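Local coordinates for endostatin (Mus musculus, PDB 1KOE), which inhibits angiogenesis and binds heparin, as the C-terminal fragment of the collagen XVIII alpha1 chain, at residues 4-9 with 164-169; 65-70 with 93-98; 113-118 with 152-157. All coordinates share one frame; numbering follows the deposited sequence.

Contact 1: 4-9 with 164-169; sequences LHLVAL and IVLCIE
Strands 4-8 and 166-169 run antiparallel, their axes 4.5 Å apart at 160°, with Val7 and Cys167 as a hydrogen-bonded pair flanked by the non-hydrogen-bonded pairs Leu6-Ile168 and Ala8-Leu166. Val7 N gives a nearly straight bond to Cys167 O (2.9 Å), and Leu9 N prolongs the pairing to Val165 O. Beyond it a water bridges Leu9 O and Val165 N. At the other end Glu169 OE1 is gripped twice by one residue: His5 ND1 reaches it at 2.7 Å from the syn side, somewhat out of the carboxylate plane but with OE1 close to the imidazole plane, while His5 N uses the anti lone pair at 2.8 Å. Carboxylate and ring planes are 35° apart. With chi1 at -162° the Glu169 chain leaves opposite its own N and stays extended, which brings the acid alongside the histidine. His5 NE2 is bonded to Asp70, so carboxylates meet both nitrogens, which would probably favour a protonated ring.

The two strands are the first and last along the chain in endostatin's mixed sheet, in a domain of the C-type lectin clan, whose chain ends characteristically meet. The branched aliphatics suit the buried sheet: Leu6 CD1 rests on Ile168 CB, and the small Ala8 CB lets Leu166 CD2 come to 3.6 Å. Leu9 CD2 lies 3.5 Å from Cys167 SG, covering the disulfide to Cys27 in helix 19-33.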
ATOM      1  N   LEU A   4      -2.484  -6.724  12.093  1.00 10.15           N
ATOM      2  CA  LEU A   4      -2.539  -6.862  10.639  1.00  9.08           C
ATOM      3  C   LEU A   4      -1.207  -6.339  10.121  1.00  8.62           C
ATOM      4  O   LEU A   4      -0.804  -5.210  10.446  1.00  9.84           O
ATOM      5  CB  LEU A   4      -3.667  -6.019  10.036  1.00 10.41           C
ATOM      6  CG  LEU A   4      -5.100  -6.387  10.415  1.00 12.91           C
ATOM      7  CD1 LEU A   4      -6.057  -5.414   9.724  1.00 13.77           C
ATOM      8  CD2 LEU A   4      -5.399  -7.827  10.016  1.00 10.92           C
ATOM      9  N   HIS A   5      -0.522  -7.140   9.315  1.00  6.26           N
ATOM     10  CA  HIS A   5       0.767  -6.731   8.764  1.00  7.37           C
ATOM     11  C   HIS A   5       0.663  -5.909   7.455  1.00  9.63           C
ATOM     12  O   HIS A   5      -0.123  -6.250   6.551  1.00  8.50           O
ATOM     13  CB  HIS A   5       1.664  -7.945   8.526  1.00  6.13           C
ATOM     14  CG  HIS A   5       2.029  -8.684   9.780  1.00  9.30           C
ATOM     15  ND1 HIS A   5       1.220  -9.645  10.339  1.00 10.67           N
ATOM     16  CD2 HIS A   5       3.106  -8.571  10.599  1.00 11.21           C
ATOM     17  CE1 HIS A   5       1.778 -10.097  11.452  1.00 11.23           C
ATOM     18  NE2 HIS A   5       2.919  -9.466  11.628  1.00  9.19           N
ATOM     19  N   LEU A   6       1.449  -4.839   7.369  1.00  5.90           N
ATOM     20  CA  LEU A   6       1.520  -3.989   6.176  1.00  6.16           C
ATOM     21  C   LEU A   6       2.964  -4.190   5.697  1.00  8.08           C
ATOM     22  O   LEU A   6       3.911  -3.849   6.403  1.00  8.41           O
ATOM     23  CB  LEU A   6       1.250  -2.527   6.531  1.00  7.80           C
ATOM     24  CG  LEU A   6       1.193  -1.521   5.377  1.00  8.59           C
ATOM     25  CD1 LEU A   6       0.013  -1.787   4.480  1.00  8.94           C
ATOM     26  CD2 LEU A   6       1.086  -0.103   5.959  1.00 11.98           C
ATOM     27  N   VAL A   7       3.133  -4.754   4.504  1.00  7.00           N
ATOM     28  CA  VAL A   7       4.441  -5.129   3.987  1.00  6.28           C
ATOM     29  C   VAL A   7       4.602  -4.719   2.531  1.00  7.86           C
ATOM     30  O   VAL A   7       3.673  -4.840   1.737  1.00  8.99           O
ATOM     31  CB  VAL A   7       4.606  -6.682   4.087  1.00  7.09           C
ATOM     32  CG1 VAL A   7       6.020  -7.102   3.726  1.00  9.37           C
ATOM     33  CG2 VAL A   7       4.267  -7.171   5.501  1.00 10.88           C
ATOM     34  N   ALA A   8       5.781  -4.233   2.174  1.00  7.05           N
ATOM     35  CA  ALA A   8       6.020  -3.810   0.800  1.00  8.14           C
ATOM     36  C   ALA A   8       6.484  -4.941  -0.139  1.00  8.47           C
ATOM     37  O   ALA A   8       7.182  -5.889   0.287  1.00  8.37           O
ATOM     38  CB  ALA A   8       7.059  -2.683   0.790  1.00  8.87           C
ATOM     39  N   LEU A   9       6.105  -4.831  -1.412  1.00  7.30           N
ATOM     40  CA  LEU A   9       6.586  -5.772  -2.416  1.00  8.01           C
ATOM     41  C   LEU A   9       8.115  -5.594  -2.523  1.00  7.11           C
ATOM     42  O   LEU A   9       8.648  -4.503  -2.278  1.00  9.42           O
ATOM     43  CB  LEU A   9       5.921  -5.539  -3.774  1.00  6.67           C
ATOM     44  CG  LEU A   9       4.450  -5.970  -3.873  1.00  9.61           C
ATOM     45  CD1 LEU A   9       3.964  -5.697  -5.281  1.00  9.50           C
ATOM     46  CD2 LEU A   9       4.304  -7.480  -3.587  1.00 11.47           C
ATOM     47  N   ILE A 164       6.885   2.331  -4.674  1.00  7.28           N
ATOM     48  CA  ILE A 164       6.669   1.282  -3.702  1.00  7.35           C
ATOM     49  C   ILE A 164       5.198   0.855  -3.768  1.00  7.08           C
ATOM     50  O   ILE A 164       4.301   1.681  -3.962  1.00  7.60           O
ATOM     51  CB  ILE A 164       6.921   1.823  -2.270  1.00  7.56           C
ATOM     52  CG1 ILE A 164       8.372   2.303  -2.144  1.00 10.75           C
ATOM     53  CG2 ILE A 164       6.587   0.753  -1.208  1.00  9.38           C
ATOM     54  CD1 ILE A 164       8.601   3.233  -0.967  1.00 11.79           C
ATOM     55  N   VAL A 165       4.967  -0.444  -3.640  1.00  6.56           N
ATOM     56  CA  VAL A 165       3.616  -0.967  -3.598  1.00  6.59           C
ATOM     57  C   VAL A 165       3.535  -1.773  -2.312  1.00  7.34           C
ATOM     58  O   VAL A 165       4.433  -2.599  -2.032  1.00  9.31           O
ATOM     59  CB  VAL A 165       3.304  -1.870  -4.811  1.00  7.08           C
ATOM     60  CG1 VAL A 165       1.919  -2.487  -4.645  1.00  9.28           C
ATOM     61  CG2 VAL A 165       3.371  -1.037  -6.112  1.00  8.65           C
ATOM     62  N   LEU A 166       2.490  -1.514  -1.525  1.00  5.98           N
ATOM     63  CA  LEU A 166       2.277  -2.221  -0.262  1.00  6.62           C
ATOM     64  C   LEU A 166       1.198  -3.311  -0.365  1.00  6.94           C
ATOM     65  O   LEU A 166       0.315  -3.265  -1.240  1.00  7.50           O
ATOM     66  CB  LEU A 166       1.868  -1.226   0.836  1.00  5.91           C
ATOM     67  CG  LEU A 166       2.827  -0.049   1.067  1.00  5.79           C
ATOM     68  CD1 LEU A 166       2.249   0.869   2.137  1.00  9.29           C
ATOM     69  CD2 LEU A 166       4.202  -0.558   1.459  1.00  8.55           C
ATOM     70  N   CYS A 167       1.278  -4.275   0.551  1.00  5.58           N
ATOM     71  CA  CYS A 167       0.320  -5.375   0.653  1.00  6.15           C
ATOM     72  C   CYS A 167      -0.163  -5.359   2.097  1.00  7.15           C
ATOM     73  O   CYS A 167       0.640  -5.191   3.029  1.00  8.17           O
ATOM     74  CB  CYS A 167       0.983  -6.731   0.394  1.00  7.42           C
ATOM     75  SG  CYS A 167       1.835  -6.882  -1.196  1.00  7.96           S
ATOM     76  N   ILE A 168      -1.466  -5.498   2.270  1.00  6.12           N
ATOM     77  CA  ILE A 168      -2.072  -5.501   3.589  1.00  7.49           C
ATOM     78  C   ILE A 168      -2.751  -6.843   3.876  1.00 10.06           C
ATOM     79  O   ILE A 168      -3.413  -7.422   3.006  1.00  9.16           O
ATOM     80  CB  ILE A 168      -3.110  -4.311   3.745  1.00  7.52           C
ATOM     81  CG1 ILE A 168      -3.823  -4.359   5.111  1.00 10.13           C
ATOM     82  CG2 ILE A 168      -4.128  -4.300   2.577  1.00  9.27           C
ATOM     83  CD1 ILE A 168      -2.963  -3.964   6.297  1.00 11.16           C
ATOM     84  N   GLU A 169      -2.520  -7.359   5.082  1.00  7.92           N
ATOM     85  CA  GLU A 169      -3.138  -8.602   5.560  1.00 10.18           C
ATOM     86  C   GLU A 169      -4.607  -8.225   5.752  1.00  9.73           C
ATOM     87  O   GLU A 169      -4.917  -7.307   6.514  1.00 11.98           O
ATOM     88  CB  GLU A 169      -2.491  -8.978   6.879  1.00 10.07           C
ATOM     89  CG  GLU A 169      -2.693 -10.400   7.286  1.00 13.04           C
ATOM     90  CD  GLU A 169      -1.814 -10.782   8.467  1.00 20.14           C
ATOM     91  OE1 GLU A 169      -1.136  -9.897   9.033  1.00 10.57           O
ATOM     92  OE2 GLU A 169      -1.789 -11.974   8.837  1.00 24.88           O
TER
HETATM   93  O   HOH W   1       7.603  -2.159  -3.620  1.00  8.09           O

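Contact 2: 65-70 with 93-98; sequences IVNLKD and RIFSFD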
ATOM      1  N   ILE A  65      -2.148  -1.943  13.152  1.00  9.72           N
ATOM      2  CA  ILE A  65      -1.442  -2.207  11.901  1.00 11.47           C
ATOM      3  C   ILE A  65       0.038  -2.183  12.262  1.00  9.90           C
ATOM      4  O   ILE A  65       0.518  -1.219  12.861  1.00  9.51           O
ATOM      5  CB  ILE A  65      -1.711  -1.109  10.837  1.00 12.59           C
ATOM      6  CG1 ILE A  65      -3.233  -0.931  10.616  1.00 12.81           C
ATOM      7  CG2 ILE A  65      -0.968  -1.437   9.532  1.00 10.13           C
ATOM      8  CD1 ILE A  65      -3.975  -2.144  10.062  1.00 12.75           C
ATOM      9  N   VAL A  66       0.759  -3.237  11.891  1.00  8.31           N
ATOM     10  CA  VAL A  66       2.181  -3.358  12.210  1.00  8.59           C
ATOM     11  C   VAL A  66       2.983  -3.677  10.964  1.00  8.32           C
ATOM     12  O   VAL A  66       2.423  -4.091   9.944  1.00  9.94           O
ATOM     13  CB  VAL A  66       2.452  -4.511  13.271  1.00  9.06           C
ATOM     14  CG1 VAL A  66       1.605  -4.295  14.517  1.00  9.64           C
ATOM     15  CG2 VAL A  66       2.182  -5.900  12.675  1.00 10.29           C
ATOM     16  N   ASN A  67       4.282  -3.432  11.023  1.00  7.22           N
ATOM     17  CA  ASN A  67       5.139  -3.775   9.902  1.00  6.18           C
ATOM     18  C   ASN A  67       5.562  -5.260  10.005  1.00  7.48           C
ATOM     19  O   ASN A  67       5.107  -5.981  10.905  1.00  8.60           O
ATOM     20  CB  ASN A  67       6.329  -2.808   9.769  1.00  7.17           C
ATOM     21  CG  ASN A  67       7.284  -2.867  10.941  1.00 10.87           C
ATOM     22  OD1 ASN A  67       7.348  -3.860  11.670  1.00 10.05           O
ATOM     23  ND2 ASN A  67       8.086  -1.823  11.084  1.00 11.25           N
ATOM     24  N   LEU A  68       6.422  -5.706   9.092  1.00  8.24           N
ATOM     25  CA  LEU A  68       6.884  -7.086   9.045  1.00 10.00           C
ATOM     26  C   LEU A  68       7.477  -7.561  10.376  1.00 12.19           C
ATOM     27  O   LEU A  68       7.352  -8.736  10.730  1.00 13.21           O
ATOM     28  CB  LEU A  68       7.930  -7.225   7.942  1.00 11.80           C
ATOM     29  CG  LEU A  68       8.499  -8.629   7.698  1.00 13.04           C
ATOM     30  CD1 LEU A  68       7.443  -9.490   7.042  1.00 19.40           C
ATOM     31  CD2 LEU A  68       9.751  -8.550   6.827  1.00 14.64           C
ATOM     32  N   LYS A  69       8.156  -6.649  11.071  1.00 10.81           N
ATOM     33  CA  LYS A  69       8.801  -6.933  12.354  1.00 13.25           C
ATOM     34  C   LYS A  69       7.894  -6.676  13.560  1.00 15.01           C
ATOM     35  O   LYS A  69       8.371  -6.615  14.698  1.00 14.89           O
ATOM     36  CB  LYS A  69      10.092  -6.123  12.479  1.00 13.08           C
ATOM     37  CG  LYS A  69      11.161  -6.525  11.445  1.00 23.58           C
ATOM     38  CD  LYS A  69      12.422  -5.683  11.558  1.00 35.02           C
ATOM     39  CE  LYS A  69      13.594  -6.333  10.821  1.00 46.91           C
ATOM     40  NZ  LYS A  69      13.260  -6.724   9.414  1.00 57.40           N
ATOM     41  N   ASP A  70       6.595  -6.557  13.309  1.00 10.24           N
ATOM     42  CA  ASP A  70       5.598  -6.325  14.347  1.00 10.26           C
ATOM     43  C   ASP A  70       5.685  -4.989  15.067  1.00 11.53           C
ATOM     44  O   ASP A  70       5.161  -4.846  16.170  1.00 14.87           O
ATOM     45  CB  ASP A  70       5.535  -7.482  15.371  1.00 10.80           C
ATOM     46  CG  ASP A  70       4.980  -8.767  14.781  1.00 16.79           C
ATOM     47  OD1 ASP A  70       4.411  -8.752  13.681  1.00 16.98           O
ATOM     48  OD2 ASP A  70       5.099  -9.819  15.426  1.00 19.23           O
ATOM     49  N   ARG A  93       8.901   2.501  10.276  1.00 16.13           N
ATOM     50  CA  ARG A  93       9.651   1.818   9.215  1.00 14.81           C
ATOM     51  C   ARG A  93       8.745   0.852   8.461  1.00 12.29           C
ATOM     52  O   ARG A  93       7.864   0.219   9.054  1.00 13.37           O
ATOM     53  CB  ARG A  93      10.769   0.961   9.810  1.00 14.64           C
ATOM     54  CG  ARG A  93      11.851   1.720  10.472  1.00 26.70           C
ATOM     55  CD  ARG A  93      12.984   0.791  10.789  1.00 26.86           C
ATOM     56  NE  ARG A  93      12.664  -0.197  11.820  1.00 27.65           N
ATOM     57  CZ  ARG A  93      13.579  -1.004  12.355  1.00 34.32           C
ATOM     58  NH1 ARG A  93      14.840  -0.919  11.940  1.00 31.38           N
ATOM     59  NH2 ARG A  93      13.248  -1.899  13.277  1.00 28.97           N
ATOM     60  N   ILE A  94       8.970   0.731   7.163  1.00  9.91           N
ATOM     61  CA  ILE A  94       8.211  -0.218   6.372  1.00 10.26           C
ATOM     62  C   ILE A  94       9.214  -1.128   5.695  1.00  9.79           C
ATOM     63  O   ILE A  94      10.174  -0.665   5.076  1.00 10.47           O
ATOM     64  CB  ILE A  94       7.292   0.463   5.335  1.00 13.89           C
ATOM     65  CG1 ILE A  94       6.223   1.287   6.078  1.00 16.94           C
ATOM     66  CG2 ILE A  94       6.656  -0.605   4.410  1.00 13.66           C
ATOM     67  CD1 ILE A  94       5.229   1.971   5.191  1.00 20.65           C
ATOM     68  N   PHE A  95       9.056  -2.422   5.944  1.00 10.02           N
ATOM     69  CA  PHE A  95       9.921  -3.458   5.371  1.00 10.35           C
ATOM     70  C   PHE A  95       9.234  -4.218   4.228  1.00 10.13           C
ATOM     71  O   PHE A  95       8.008  -4.397   4.230  1.00  9.50           O
ATOM     72  CB  PHE A  95      10.297  -4.491   6.450  1.00  8.78           C
ATOM     73  CG  PHE A  95      11.103  -3.923   7.566  1.00 11.12           C
ATOM     74  CD1 PHE A  95      12.480  -3.854   7.468  1.00 16.49           C
ATOM     75  CD2 PHE A  95      10.490  -3.438   8.711  1.00 12.05           C
ATOM     76  CE1 PHE A  95      13.243  -3.297   8.502  1.00 16.99           C
ATOM     77  CE2 PHE A  95      11.244  -2.887   9.734  1.00 19.05           C
ATOM     78  CZ  PHE A  95      12.625  -2.816   9.623  1.00 13.69           C
ATOM     79  N   SER A  96      10.041  -4.661   3.267  1.00  9.09           N
ATOM     80  CA  SER A  96       9.558  -5.487   2.168  1.00  8.23           C
ATOM     81  C   SER A  96       9.479  -6.922   2.735  1.00 10.53           C
ATOM     82  O   SER A  96       9.966  -7.174   3.857  1.00  9.05           O
ATOM     83  CB  SER A  96      10.552  -5.434   1.022  1.00  7.47           C
ATOM     84  OG  SER A  96      11.818  -5.895   1.445  1.00 11.40           O
ATOM     85  N   PHE A  97       8.918  -7.856   1.963  1.00  8.96           N
ATOM     86  CA  PHE A  97       8.779  -9.248   2.411  1.00  8.36           C
ATOM     87  C   PHE A  97      10.127  -9.874   2.745  1.00 10.56           C
ATOM     88  O   PHE A  97      10.239 -10.630   3.722  1.00 10.48           O
ATOM     89  CB  PHE A  97       8.053 -10.094   1.357  1.00  8.82           C
ATOM     90  CG  PHE A  97       6.577  -9.844   1.306  1.00  7.88           C
ATOM     91  CD1 PHE A  97       5.734 -10.387   2.284  1.00  7.40           C
ATOM     92  CD2 PHE A  97       6.026  -9.038   0.308  1.00  9.14           C
ATOM     93  CE1 PHE A  97       4.369 -10.131   2.282  1.00  9.69           C
ATOM     94  CE2 PHE A  97       4.659  -8.772   0.286  1.00  9.95           C
ATOM     95  CZ  PHE A  97       3.822  -9.319   1.280  1.00 10.14           C
ATOM     96  N   ASP A  98      11.152  -9.556   1.959  1.00 10.70           N
ATOM     97  CA  ASP A  98      12.474 -10.111   2.218  1.00 11.77           C
ATOM     98  C   ASP A  98      13.297  -9.368   3.293  1.00 13.33           C
ATOM     99  O   ASP A  98      14.517  -9.569   3.394  1.00 15.58           O
ATOM    100  CB  ASP A  98      13.269 -10.314   0.913  1.00 10.84           C
ATOM    101  CG  ASP A  98      13.576  -9.012   0.183  1.00 16.86           C
ATOM    102  OD1 ASP A  98      13.467  -7.922   0.781  1.00 13.35           O
ATOM    103  OD2 ASP A  98      13.933  -9.086  -1.019  1.00 21.65           O
TER
HETATM  104  O   HOH W   2       6.634  -4.074   6.676  1.00  7.88           O
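Asn67 joins Arg93 and Phe95 just as the chain leaves strand 65-66 and enters a type I beta turn, closed by Asp70 N on Asn67 O. Its ND2 donates a nearly straight bond to Arg93 O (2.9 Å); Arg93 O lies in the Asn67 amide plane, whereas ND2 stands above the plane of the Arg93 carbonyl, off its lone pairs. The same nitrogen is 3.6 Å from Phe95 CE2, at the ring edge, with amide and ring planes 80° apart. Asparagine suits this first turn position because OD1 can also take a weak bond from Lys69 N; CG sits between the backbone N and carbonyl carbon, where both ends of the amide are used, ND2 also hydrogen-bonding Glu71 OE1.

Leu68 packs its CB on Phe95 CB (3.9 Å) and sends CD2 to Ser96 O. A water bridges the two backbones, accepting from Leu68 N and donating to Phe95 O.

Lys69 lays its aliphatic chain across one face of the Phe95 ring, CD 3.5 Å from CZ. A bend at chi4 (51°) keeps NZ over the same face, 3.7 Å from the centroid and 21° off the normal, a cation-pi interaction. Lysine serves both roles, its methylenes making a CH-pi contact and its ammonium meeting the pi cloud. Phe95 CZ in turn sits 3.3 Å above the centre of the Arg93 guanidinium, whose NH2 is salt-bridged to Glu71.

Behind this turn-and-loop junction, Val66 pairs with strand 4-8, Ile94 touches Leu166 of strand 166-169, and Phe97 packs against Val7, Cys167 and helix 19-33.

Contact 3: 113-118 with 152-157; sequences VWHGSD and LEQKAA
The outer strands of endostatin's small antiparallel sheet, 112-114 and 155-158, do not pair directly, since strand 140-145 lies between them; this contact joins mainly the loop after the first strand to the loop before the second, with one contact between the strands, Trp114 to Ala157. His115 is the main link. Its NE2 donates to Glu153 O (2.9 Å), which lies at the ring edge, 8° out of the imidazole plane, with the donor in the plane of the carbonyl. The other nitrogen, ND1, accepts from Ser117 N at 3.0 Å, again near the ring plane. A histidine with its proton on NE2 fits this place, offering a donor on one side and an acceptor on the other, and the two bonds should fix the rotation of the ring. Over one face sits Leu152 CD2, 4.1 Å from the ring centroid and 16° off its normal, a CH-pi contact that covers the imidazole with a methyl group.

The Gln154 side chain is bent at chi2 (-68°), which brings its amide back beside the loop it leaves. OE1 accepts from Gln142 NE2 of the middle strand. Ala157 O lies at the edge of the Trp114 six-membered ring, near its plane, 4.0 Å from CH2, while Ala157 CB approaches CZ3 from out of the plane at 4.1 Å; the small alanine side chain suits so broad a neighbour. The indole NE1 is bonded to Leu13 O.

Gln154 NE2 spends both hydrogens on carbonyls, one on Ser117 O along a lone pair (2.9 Å) and one on Leu152 O from above its plane (2.9 Å).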
ATOM      1  N   VAL A 113       4.622   5.900  -2.614  1.00  9.03           N
ATOM      2  CA  VAL A 113       3.807   4.690  -2.613  1.00 10.67           C
ATOM      3  C   VAL A 113       2.547   4.905  -3.441  1.00 10.06           C
ATOM      4  O   VAL A 113       1.882   5.943  -3.308  1.00  8.85           O
ATOM      5  CB  VAL A 113       3.364   4.350  -1.165  1.00 13.24           C
ATOM      6  CG1 VAL A 113       2.476   3.115  -1.156  1.00 16.31           C
ATOM      7  CG2 VAL A 113       4.580   4.136  -0.275  1.00 17.56           C
ATOM      8  N   TRP A 114       2.237   3.946  -4.311  1.00  8.27           N
ATOM      9  CA  TRP A 114       1.019   4.014  -5.132  1.00  7.25           C
ATOM     10  C   TRP A 114      -0.188   3.685  -4.261  1.00  7.43           C
ATOM     11  O   TRP A 114      -0.111   2.815  -3.395  1.00  8.02           O
ATOM     12  CB  TRP A 114       1.036   2.945  -6.248  1.00  5.81           C
ATOM     13  CG  TRP A 114       1.947   3.195  -7.409  1.00  8.44           C
ATOM     14  CD1 TRP A 114       2.939   2.370  -7.868  1.00  7.73           C
ATOM     15  CD2 TRP A 114       1.914   4.324  -8.304  1.00  7.01           C
ATOM     16  NE1 TRP A 114       3.518   2.913  -8.998  1.00  9.29           N
ATOM     17  CE2 TRP A 114       2.907   4.106  -9.285  1.00  8.05           C
ATOM     18  CE3 TRP A 114       1.143   5.498  -8.360  1.00 11.41           C
ATOM     19  CZ2 TRP A 114       3.155   5.028 -10.324  1.00 10.00           C
ATOM     20  CZ3 TRP A 114       1.400   6.434  -9.409  1.00 11.74           C
ATOM     21  CH2 TRP A 114       2.392   6.176 -10.364  1.00  8.88           C
ATOM     22  N   HIS A 115      -1.300   4.382  -4.468  1.00  6.15           N
ATOM     23  CA  HIS A 115      -2.518   4.025  -3.743  1.00  6.31           C
ATOM     24  C   HIS A 115      -3.825   4.225  -4.534  1.00  7.71           C
ATOM     25  O   HIS A 115      -4.805   3.535  -4.274  1.00  8.53           O
ATOM     26  CB  HIS A 115      -2.595   4.647  -2.334  1.00  8.14           C
ATOM     27  CG  HIS A 115      -2.559   6.147  -2.316  1.00  7.73           C
ATOM     28  ND1 HIS A 115      -3.626   6.924  -2.722  1.00  8.85           N
ATOM     29  CD2 HIS A 115      -1.597   7.012  -1.912  1.00  9.83           C
ATOM     30  CE1 HIS A 115      -3.319   8.207  -2.571  1.00  8.72           C
ATOM     31  NE2 HIS A 115      -2.093   8.282  -2.084  1.00  9.06           N
ATOM     32  N   GLY A 116      -3.845   5.179  -5.470  1.00  8.03           N
ATOM     33  CA  GLY A 116      -5.037   5.440  -6.275  1.00  7.38           C
ATOM     34  C   GLY A 116      -6.299   5.775  -5.497  1.00  8.73           C
ATOM     35  O   GLY A 116      -7.397   5.579  -6.022  1.00 10.24           O
ATOM     36  N   SER A 117      -6.157   6.383  -4.312  1.00  7.94           N
ATOM     37  CA  SER A 117      -7.302   6.686  -3.438  1.00  9.32           C
ATOM     38  C   SER A 117      -7.345   8.083  -2.845  1.00  9.44           C
ATOM     39  O   SER A 117      -6.310   8.737  -2.739  1.00  9.05           O
ATOM     40  CB  SER A 117      -7.302   5.729  -2.240  1.00  8.58           C
ATOM     41  OG  SER A 117      -7.048   4.395  -2.642  1.00  9.45           O
ATOM     42  N   ASP A 118      -8.538   8.504  -2.420  1.00  9.69           N
ATOM     43  CA  ASP A 118      -8.677   9.785  -1.746  1.00 10.56           C
ATOM     44  C   ASP A 118      -8.331   9.541  -0.263  1.00 12.19           C
ATOM     45  O   ASP A 118      -8.034   8.406   0.124  1.00  8.72           O
ATOM     46  CB  ASP A 118     -10.046  10.448  -1.976  1.00 11.81           C
ATOM     47  CG  ASP A 118     -11.206   9.743  -1.298  1.00 16.63           C
ATOM     48  OD1 ASP A 118     -11.053   8.917  -0.386  1.00 13.43           O
ATOM     49  OD2 ASP A 118     -12.336  10.055  -1.685  1.00 20.81           O
ATOM     50  N   LEU A 152      -1.330   8.298   2.540  1.00 10.91           N
ATOM     51  CA  LEU A 152      -2.413   8.745   1.665  1.00 11.22           C
ATOM     52  C   LEU A 152      -2.387  10.210   1.219  1.00 11.78           C
ATOM     53  O   LEU A 152      -3.427  10.822   1.008  1.00 12.35           O
ATOM     54  CB  LEU A 152      -3.780   8.394   2.296  1.00 12.01           C
ATOM     55  CG  LEU A 152      -4.096   6.910   2.568  1.00 12.63           C
ATOM     56  CD1 LEU A 152      -5.342   6.794   3.431  1.00 12.30           C
ATOM     57  CD2 LEU A 152      -4.283   6.156   1.238  1.00 12.35           C
ATOM     58  N   GLU A 153      -1.190  10.761   1.078  1.00 11.86           N
ATOM     59  CA  GLU A 153      -1.016  12.113   0.576  1.00 13.35           C
ATOM     60  C   GLU A 153      -1.677  12.107  -0.811  1.00 14.01           C
ATOM     61  O   GLU A 153      -1.751  11.067  -1.481  1.00 14.47           O
ATOM     62  CB  GLU A 153       0.480  12.394   0.476  1.00 17.02           C
ATOM     63  CG  GLU A 153       0.879  13.778   0.036  1.00 40.20           C
ATOM     64  CD  GLU A 153       2.384  13.994   0.138  1.00 49.50           C
ATOM     65  OE1 GLU A 153       3.137  13.007   0.248  1.00 39.91           O
ATOM     66  OE2 GLU A 153       2.832  15.160   0.097  1.00 62.69           O
ATOM     67  N   GLN A 154      -2.172  13.250  -1.244  1.00 13.28           N
ATOM     68  CA  GLN A 154      -2.867  13.326  -2.524  1.00 13.39           C
ATOM     69  C   GLN A 154      -2.070  13.891  -3.690  1.00 15.73           C
ATOM     70  O   GLN A 154      -2.315  15.022  -4.125  1.00 21.34           O
ATOM     71  CB  GLN A 154      -4.156  14.104  -2.319  1.00 12.23           C
ATOM     72  CG  GLN A 154      -5.052  13.415  -1.310  1.00 13.53           C
ATOM     73  CD  GLN A 154      -5.574  12.114  -1.848  1.00 12.24           C
ATOM     74  OE1 GLN A 154      -6.235  12.102  -2.870  1.00 13.87           O
ATOM     75  NE2 GLN A 154      -5.249  11.011  -1.190  1.00 10.73           N
ATOM     76  N   LYS A 155      -1.101  13.117  -4.172  1.00 13.25           N
ATOM     77  CA  LYS A 155      -0.273  13.517  -5.294  1.00 13.64           C
ATOM     78  C   LYS A 155      -0.628  12.730  -6.551  1.00 16.34           C
ATOM     79  O   LYS A 155      -0.651  11.503  -6.532  1.00 16.97           O
ATOM     80  CB  LYS A 155       1.208  13.280  -4.987  1.00 15.76           C
ATOM     81  N   ALA A 156      -0.913  13.434  -7.645  1.00 15.29           N
ATOM     82  CA  ALA A 156      -1.208  12.778  -8.916  1.00 15.09           C
ATOM     83  C   ALA A 156       0.154  12.636  -9.587  1.00 18.98           C
ATOM     84  O   ALA A 156       0.783  13.650  -9.933  1.00 22.49           O
ATOM     85  CB  ALA A 156      -2.109  13.642  -9.752  1.00 17.19           C
ATOM     86  N   ALA A 157       0.655  11.402  -9.680  1.00 15.43           N
ATOM     87  CA  ALA A 157       1.973  11.135 -10.273  1.00 13.78           C
ATOM     88  C   ALA A 157       1.879  10.396 -11.606  1.00 12.39           C
ATOM     89  O   ALA A 157       0.965   9.599 -11.813  1.00 11.83           O
ATOM     90  CB  ALA A 157       2.836  10.316  -9.290  1.00 10.17           C
TER

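How the contacts relate
Contact 1 joins the two ends of the domain, and contacts 2 and 3 lie in series along the intervening chain. Contacts 1 and 2 have centres about 8 Å apart and share the mixed sheet, where strands 4-8 and 65-66 are parallel neighbours; Leu6 N to Val66 O and the packing of Val7 CG1 against Phe95 O tie them together. Contact 3 belongs to the three-stranded antiparallel sheet, its centre about 15 Å from that of contact 1, and meets it where Ile164 O faces Trp114 N. Contacts 2 and 3, with centres about 20 Å apart, do not touch and flank the chain's centre. The closed termini thus lie between two otherwise separate regions of one compact domain.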